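Local coordinates for protein ornithine aminotransferase (Plasmodium falciparum, PDB 3LG0) that catalyses the pyridoxal phosphate-dependent transamination of L-ornithine with 2-oxoglutarate, giving the semialdehyde of L-glutamate and L-glutamate itself, at residues 357-361 against 362-366; 385-388 against 389-393; 328-331 against 332-336. All blocks are in the same frame, centred on the assembly; numbering follows the deposited sequence.

Contact 1. Residues 357-361 against 362-366; sequences DLVNV and WDICL
The flat groups here are the N360 amide, the D363 carboxylate and the W362 indole. The N360 and D363 side chains cross at about a right angle, with their planes 39° apart. D363 OD2 comes across the N360 stem, 3.5 Å from N360 CB. One face of the indole carries L366 CD2, which sits 3.8 Å above the plane and toward the rim. N360 OD1 approaches the ring obliquely and packs against its stem, 3.1 Å from W362 CB.

N360 is the N-cap of helix 361-370. Its OD1 accepts a hydrogen bond from D363 N at 3.0 Å. The donor lies in the amide plane. With CG anti to the backbone N (chi1 179°), OD1 is carried to the N-terminal end of the helix, facing D363 N. The helix then starts its own backbone bonding. I364 N donates to N360 O at 3.3 Å, and C365 N donates to V361 O at 3.0 Å.

On the apolar side, V359 CG2 meets I364 CD1 at 3.8 Å. These two side chains also cross at about a right angle. F410 of helix 393-412 touches both of them and D363 as well. V361 and C365 both touch S377 of strand 373-378 and V383 of strand 382-385.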
loop_
_atom_site.group_PDB
_atom_site.type_symbol
_atom_site.label_atom_id
_atom_site.label_comp_id
_atom_site.label_asym_id
_atom_site.label_seq_id
_atom_site.Cartn_x
_atom_site.Cartn_y
_atom_site.Cartn_z
ATOM N N ASP A 357 -27.901 3.373 23.503
ATOM C CA ASP A 357 -29.282 3.815 23.656
ATOM C C ASP A 357 -29.381 5.081 24.500
ATOM O O ASP A 357 -30.396 5.774 24.465
ATOM C CB ASP A 357 -30.126 2.718 24.291
ATOM C CG ASP A 357 -30.507 1.653 23.305
ATOM O OD1 ASP A 357 -30.497 1.954 22.095
ATOM O OD2 ASP A 357 -30.809 0.521 23.736
ATOM N N LEU A 358 -28.330 5.376 25.261
ATOM C CA LEU A 358 -28.340 6.533 26.152
ATOM C C LEU A 358 -27.504 7.690 25.624
ATOM O O LEU A 358 -27.840 8.851 25.849
ATOM C CB LEU A 358 -27.857 6.137 27.545
ATOM C CG LEU A 358 -28.616 4.962 28.175
ATOM C CD1 LEU A 358 -28.199 4.749 29.613
ATOM C CD2 LEU A 358 -30.112 5.199 28.092
ATOM N N VAL A 359 -26.415 7.376 24.922
ATOM C CA VAL A 359 -25.541 8.417 24.370
ATOM C C VAL A 359 -25.178 8.216 22.907
ATOM O O VAL A 359 -25.171 7.097 22.393
ATOM C CB VAL A 359 -24.230 8.541 25.148
ATOM C CG1 VAL A 359 -24.411 9.411 26.369
ATOM C CG2 VAL A 359 -23.695 7.158 25.510
ATOM N N ASN A 360 -24.867 9.325 22.247
ATOM C CA ASN A 360 -24.306 9.279 20.917
ATOM C C ASN A 360 -22.791 9.331 21.036
ATOM O O ASN A 360 -22.244 10.242 21.652
ATOM C CB ASN A 360 -24.817 10.437 20.072
ATOM C CG ASN A 360 -24.227 10.428 18.685
ATOM O OD1 ASN A 360 -23.082 10.840 18.487
ATOM N ND2 ASN A 360 -24.995 9.933 17.715
ATOM N N VAL A 361 -22.119 8.343 20.454
ATOM C CA VAL A 361 -20.687 8.162 20.684
ATOM C C VAL A 361 -19.834 9.153 19.889
ATOM O O VAL A 361 -18.748 9.545 20.325
ATOM C CB VAL A 361 -20.255 6.695 20.428
ATOM C CG1 VAL A 361 -18.797 6.526 20.699
ATOM C CG2 VAL A 361 -21.024 5.764 21.336
ATOM N N TRP A 362 -20.331 9.559 18.728
ATOM C CA TRP A 362 -19.718 10.650 17.985
ATOM C C TRP A 362 -19.605 11.878 18.890
ATOM O O TRP A 362 -18.526 12.481 18.992
ATOM C CB TRP A 362 -20.548 10.974 16.737
ATOM C CG TRP A 362 -20.036 12.128 15.908
ATOM C CD1 TRP A 362 -20.500 13.415 15.916
ATOM C CD2 TRP A 362 -18.980 12.093 14.936
ATOM N NE1 TRP A 362 -19.799 14.178 15.017
ATOM C CE2 TRP A 362 -18.863 13.393 14.398
ATOM C CE3 TRP A 362 -18.125 11.088 14.466
ATOM C CZ2 TRP A 362 -17.920 13.720 13.420
ATOM C CZ3 TRP A 362 -17.179 11.419 13.491
ATOM C CH2 TRP A 362 -17.091 12.722 12.980
ATOM N N ASP A 363 -20.702 12.235 19.568
ATOM C CA ASP A 363 -20.691 13.398 20.471
ATOM C C ASP A 363 -19.682 13.239 21.603
ATOM O O ASP A 363 -19.018 14.195 22.000
ATOM C CB ASP A 363 -22.090 13.687 21.031
ATOM C CG ASP A 363 -23.072 14.129 19.953
ATOM O OD1 ASP A 363 -22.627 14.668 18.915
ATOM O OD2 ASP A 363 -24.295 13.932 20.129
ATOM N N ILE A 364 -19.556 12.019 22.115
ATOM C CA ILE A 364 -18.550 11.734 23.135
ATOM C C ILE A 364 -17.144 12.048 22.618
ATOM O O ILE A 364 -16.360 12.700 23.305
ATOM C CB ILE A 364 -18.651 10.275 23.646
ATOM C CG1 ILE A 364 -19.999 10.053 24.344
ATOM C CG2 ILE A 364 -17.492 9.951 24.580
ATOM C CD1 ILE A 364 -20.262 8.617 24.745
ATOM N N CYS A 365 -16.846 11.612 21.396
ATOM C CA CYS A 365 -15.551 11.889 20.777
ATOM C C CYS A 365 -15.331 13.384 20.573
ATOM O O CYS A 365 -14.245 13.903 20.829
ATOM C CB CYS A 365 -15.411 11.140 19.441
ATOM S SG CYS A 365 -15.362 9.354 19.626
ATOM N N LEU A 366 -16.367 14.076 20.114
ATOM C CA LEU A 366 -16.296 15.527 19.971
ATOM C C LEU A 366 -16.017 16.186 21.317
ATOM O O LEU A 366 -15.279 17.162 21.388
ATOM C CB LEU A 366 -17.587 16.091 19.371
ATOM C CG LEU A 366 -17.968 15.627 17.965
ATOM C CD1 LEU A 366 -19.190 16.386 17.452
ATOM C CD2 LEU A 366 -16.821 15.798 17.018
#

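Contact 2. Residues 385-388 against 389-393; sequences LTPP and LCITK
P387, P388 and I391 make a buried turn contact in the loop that joins strand 382-385 to helix 393-412. The two segments are continuous, and the contact is local. P387 CB touches I391 CD1 at 3.9 Å, a plain apolar meeting of a proline ring and the end of an isoleucine. The trans chi1 of I391 (-165°) sends CG1 away from its backbone N, and the chain runs on to bring CD1 to the ring. The other branch, CG2, stays by the turn, 3.6 Å from P388 O. P388 CB lies 4.2 Å from C390 SG, a loose apolar contact.

P388 to I391 form a type I beta turn, with L389 and C390 at its two central positions. The closing bond, I391 N to P388 O, is weak: it measures 3.4 Å, and the N-H...O angle is 142°. Bonds from outside the turn also hold the loop. R241 NH1 donates to P387 O, and N318 ND2 is hydrogen-bonded to the carbonyl oxygens of both L389 and I391. These bonds tie the loop to the body of the enzyme.

Next comes T392, the N-cap of helix 393-412. Its side chain caps a backbone N just beyond K393, while its own N donates to Q395 OE1, an arrangement consistent with a capping box. I391 also packs on L396 of that helix. L389 CD2 lies 3.8 Å from P387 O. The L389 side chain is about 10 Å from that of K262, the lysine that, by similarity, carries the pyridoxal phosphate, although no cofactor is attached in this structure.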
loop_
_atom_site.group_PDB
_atom_site.type_symbol
_atom_site.label_atom_id
_atom_site.label_comp_id
_atom_site.label_asym_id
_atom_site.label_seq_id
_atom_site.Cartn_x
_atom_site.Cartn_y
_atom_site.Cartn_z
ATOM N N LEU A 385 -9.103 3.691 23.009
ATOM C CA LEU A 385 -8.182 4.406 23.872
ATOM C C LEU A 385 -6.808 3.776 23.702
ATOM O O LEU A 385 -6.483 2.804 24.385
ATOM C CB LEU A 385 -8.640 4.342 25.335
ATOM C CG LEU A 385 -9.909 5.121 25.679
ATOM C CD1 LEU A 385 -10.401 4.794 27.067
ATOM C CD2 LEU A 385 -9.683 6.613 25.531
ATOM N N THR A 386 -6.023 4.308 22.769
ATOM C CA THR A 386 -4.718 3.737 22.449
ATOM C C THR A 386 -3.697 4.819 22.163
ATOM O O THR A 386 -3.517 5.207 21.007
ATOM C CB THR A 386 -4.769 2.777 21.229
ATOM O OG1 THR A 386 -5.369 3.450 20.122
ATOM C CG2 THR A 386 -5.580 1.524 21.541
ATOM N N PRO A 387 -3.017 5.300 23.217
ATOM C CA PRO A 387 -1.981 6.341 23.152
ATOM C C PRO A 387 -0.645 5.774 22.728
ATOM O O PRO A 387 -0.398 4.583 22.878
ATOM C CB PRO A 387 -1.855 6.792 24.605
ATOM C CG PRO A 387 -2.178 5.549 25.393
ATOM C CD PRO A 387 -3.265 4.849 24.597
ATOM N N PRO A 388 0.230 6.622 22.199
ATOM C CA PRO A 388 1.565 6.103 21.920
ATOM C C PRO A 388 2.163 5.541 23.211
ATOM O O PRO A 388 1.827 6.012 24.311
ATOM C CB PRO A 388 2.335 7.348 21.464
ATOM C CG PRO A 388 1.286 8.300 21.007
ATOM C CD PRO A 388 0.104 8.055 21.890
ATOM N N LEU A 389 3.047 4.560 23.073
ATOM C CA LEU A 389 3.538 3.808 24.214
ATOM C C LEU A 389 4.625 4.530 25.018
ATOM O O LEU A 389 5.031 4.063 26.075
ATOM C CB LEU A 389 4.009 2.413 23.783
ATOM C CG LEU A 389 3.077 1.627 22.841
ATOM C CD1 LEU A 389 3.670 0.277 22.491
ATOM C CD2 LEU A 389 1.708 1.455 23.451
ATOM N N CYS A 390 5.099 5.670 24.535
ATOM C CA CYS A 390 6.060 6.448 25.305
ATOM C C CYS A 390 5.387 7.370 26.341
ATOM O O CYS A 390 6.039 8.241 26.934
ATOM C CB CYS A 390 6.942 7.260 24.367
ATOM S SG CYS A 390 5.983 8.298 23.254
ATOM N N ILE A 391 4.091 7.168 26.568
ATOM C CA ILE A 391 3.335 7.982 27.514
ATOM C C ILE A 391 3.767 7.711 28.957
ATOM O O ILE A 391 4.056 6.569 29.320
ATOM C CB ILE A 391 1.819 7.736 27.362
ATOM C CG1 ILE A 391 1.013 8.833 28.065
ATOM C CG2 ILE A 391 1.433 6.328 27.838
ATOM C CD1 ILE A 391 -0.449 8.909 27.615
ATOM N N THR A 392 3.831 8.757 29.777
ATOM C CA THR A 392 4.224 8.606 31.183
ATOM C C THR A 392 3.016 8.428 32.097
ATOM O O THR A 392 1.895 8.809 31.741
ATOM C CB THR A 392 5.003 9.819 31.692
ATOM O OG1 THR A 392 4.131 10.954 31.754
ATOM C CG2 THR A 392 6.200 10.128 30.782
ATOM N N LYS A 393 3.242 7.864 33.280
ATOM C CA LYS A 393 2.155 7.698 34.243
ATOM C C LYS A 393 1.459 9.023 34.575
ATOM O O LYS A 393 0.242 9.064 34.743
ATOM C CB LYS A 393 2.624 7.000 35.526
ATOM C CG LYS A 393 1.474 6.691 36.480
ATOM C CD LYS A 393 1.805 5.566 37.446
ATOM C CE LYS A 393 0.678 5.370 38.461
ATOM N NZ LYS A 393 -0.637 5.019 37.832
#

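Contact 3. Residues 328-331 against 332-336; sequences QNLK and EQLKD
L334 folds back on L330 at the C-terminal end of helix 315-333, and it is the first residue to leave helical backbone angles. Its CB lies 3.5 Å from L330 O. CG comes slightly closer to the same oxygen, at 3.4 Å. CD1 stays 3.7 Å from L330 O and is 4.0 Å from L330 CG. With CG anti to the carbonyl carbon (chi1 -63°), the L334 side chain lies back along L330 O. The two leucines lie side by side and point the same way, one helical turn apart. Helix 393-412 receives them: L330 touches I403 and L334 touches V407. L330 and L334 are the buried residues of this mostly exposed helix end.

The backbone records how the helix runs out. E332 N donates to Q328 O at 2.9 Å, and Q333 N donates to N329 O at 3.1 Å. Both are normal helical bonds. The following bond, from L334 N to L330 O, is weak, with an N-H...O angle of only 124°.

On the flank, the N329 and Q333 side chains cross at a slant. Q333 also touches T400 and V404 of helix 393-412. Past the last turn, K335 N bonds to E332 O, an i to i+3 closure. The extended K335 chain rises on the same side as the E332 side chain, with K335 NZ in a long salt bridge to E332 OE1 at 3.6 Å.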
loop_
_atom_site.group_PDB
_atom_site.type_symbol
_atom_site.label_atom_id
_atom_site.label_comp_id
_atom_site.label_asym_id
_atom_site.label_seq_id
_atom_site.Cartn_x
_atom_site.Cartn_y
_atom_site.Cartn_z
ATOM N N GLN A 328 -7.587 -0.423 35.357
ATOM C CA GLN A 328 -8.313 -0.726 36.590
ATOM C C GLN A 328 -8.791 0.564 37.240
ATOM O O GLN A 328 -9.948 0.669 37.640
ATOM C CB GLN A 328 -7.455 -1.541 37.570
ATOM C CG GLN A 328 -8.210 -2.005 38.823
ATOM C CD GLN A 328 -9.410 -2.911 38.508
ATOM O OE1 GLN A 328 -9.301 -3.882 37.746
ATOM N NE2 GLN A 328 -10.558 -2.602 39.112
ATOM N N ASN A 329 -7.886 1.533 37.336
ATOM C CA ASN A 329 -8.197 2.850 37.868
ATOM C C ASN A 329 -9.347 3.516 37.091
ATOM O O ASN A 329 -10.190 4.216 37.659
ATOM C CB ASN A 329 -6.927 3.712 37.850
ATOM C CG ASN A 329 -7.157 5.113 38.384
ATOM O OD1 ASN A 329 -8.171 5.394 39.034
ATOM N ND2 ASN A 329 -6.209 6.007 38.111
ATOM N N LEU A 330 -9.387 3.279 35.785
ATOM C CA LEU A 330 -10.459 3.798 34.949
ATOM C C LEU A 330 -11.761 3.059 35.236
ATOM O O LEU A 330 -12.820 3.674 35.359
ATOM C CB LEU A 330 -10.081 3.657 33.480
ATOM C CG LEU A 330 -10.758 4.520 32.421
ATOM C CD1 LEU A 330 -10.542 5.983 32.712
ATOM C CD2 LEU A 330 -10.208 4.179 31.049
ATOM N N LYS A 331 -11.679 1.737 35.350
ATOM C CA LYS A 331 -12.847 0.917 35.667
ATOM C C LYS A 331 -13.474 1.340 36.999
ATOM O O LYS A 331 -14.702 1.330 37.166
ATOM C CB LYS A 331 -12.440 -0.547 35.744
ATOM C CG LYS A 331 -13.570 -1.504 36.071
ATOM C CD LYS A 331 -13.124 -2.932 35.802
ATOM C CE LYS A 331 -14.250 -3.932 35.979
ATOM N NZ LYS A 331 -14.527 -4.185 37.408
ATOM N N GLU A 332 -12.610 1.703 37.942
ATOM C CA GLU A 332 -13.030 2.164 39.251
ATOM C C GLU A 332 -13.743 3.514 39.197
ATOM O O GLU A 332 -14.848 3.656 39.731
ATOM C CB GLU A 332 -11.833 2.227 40.210
ATOM C CG GLU A 332 -11.834 1.139 41.270
ATOM C CD GLU A 332 -12.935 1.350 42.311
ATOM O OE1 GLU A 332 -13.722 0.408 42.568
ATOM O OE2 GLU A 332 -13.021 2.467 42.868
ATOM N N GLN A 333 -13.120 4.498 38.550
ATOM C CA GLN A 333 -13.665 5.855 38.545
ATOM C C GLN A 333 -14.935 5.997 37.725
ATOM O O GLN A 333 -15.607 7.016 37.809
ATOM C CB GLN A 333 -12.617 6.861 38.081
ATOM C CG GLN A 333 -11.390 6.904 38.983
ATOM C CD GLN A 333 -10.525 8.112 38.729
ATOM O OE1 GLN A 333 -9.298 8.018 38.717
ATOM N NE2 GLN A 333 -11.159 9.264 38.525
ATOM N N LEU A 334 -15.266 4.969 36.944
ATOM C CA LEU A 334 -16.425 5.022 36.062
ATOM C C LEU A 334 -17.469 4.000 36.462
ATOM O O LEU A 334 -18.446 3.795 35.749
ATOM C CB LEU A 334 -16.014 4.779 34.599
ATOM C CG LEU A 334 -15.067 5.789 33.939
ATOM C CD1 LEU A 334 -14.650 5.292 32.566
ATOM C CD2 LEU A 334 -15.685 7.186 33.846
ATOM N N LYS A 335 -17.257 3.353 37.601
ATOM C CA LYS A 335 -18.131 2.261 38.031
ATOM C C LYS A 335 -19.597 2.678 38.214
ATOM O O LYS A 335 -20.492 1.860 38.038
ATOM C CB LYS A 335 -17.592 1.603 39.311
ATOM C CG LYS A 335 -17.662 2.495 40.546
ATOM C CD LYS A 335 -17.020 1.834 41.760
ATOM C CE LYS A 335 -17.047 2.747 42.970
ATOM N NZ LYS A 335 -16.539 2.052 44.179
ATOM N N ASP A 336 -19.835 3.941 38.565
ATOM C CA ASP A 336 -21.190 4.439 38.809
ATOM C C ASP A 336 -21.833 5.144 37.602
ATOM O O ASP A 336 -22.982 5.572 37.663
ATOM C CB ASP A 336 -21.195 5.372 40.022
ATOM C CG ASP A 336 -20.760 4.671 41.300
ATOM O OD1 ASP A 336 -21.246 3.547 41.567
ATOM O OD2 ASP A 336 -19.932 5.245 42.037
#

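Overall arrangement
Along the chain the order is contact 3, contact 1, contact 2. Contact 3 ends helix 315-333, contact 1 starts helix 361-370, and contact 2 leads into helix 393-412. Strands 340-346, 349-354, 373-378 and 382-385, which come between them, belong to one mixed sheet. Helix 393-412 is the common neighbour, touched by side chains from all three. Contacts 2 and 3 meet directly, L385 CD1 lying 4.0 Å from L330 CD2, with centres about 18 Å apart. Contact 1 touches neither; its centre is about 23 Å from that of contact 2 and 19 Å from that of contact 3. Of the three, contact 2 lies near the lysine that probably carries the cofactor; the others pack the periphery.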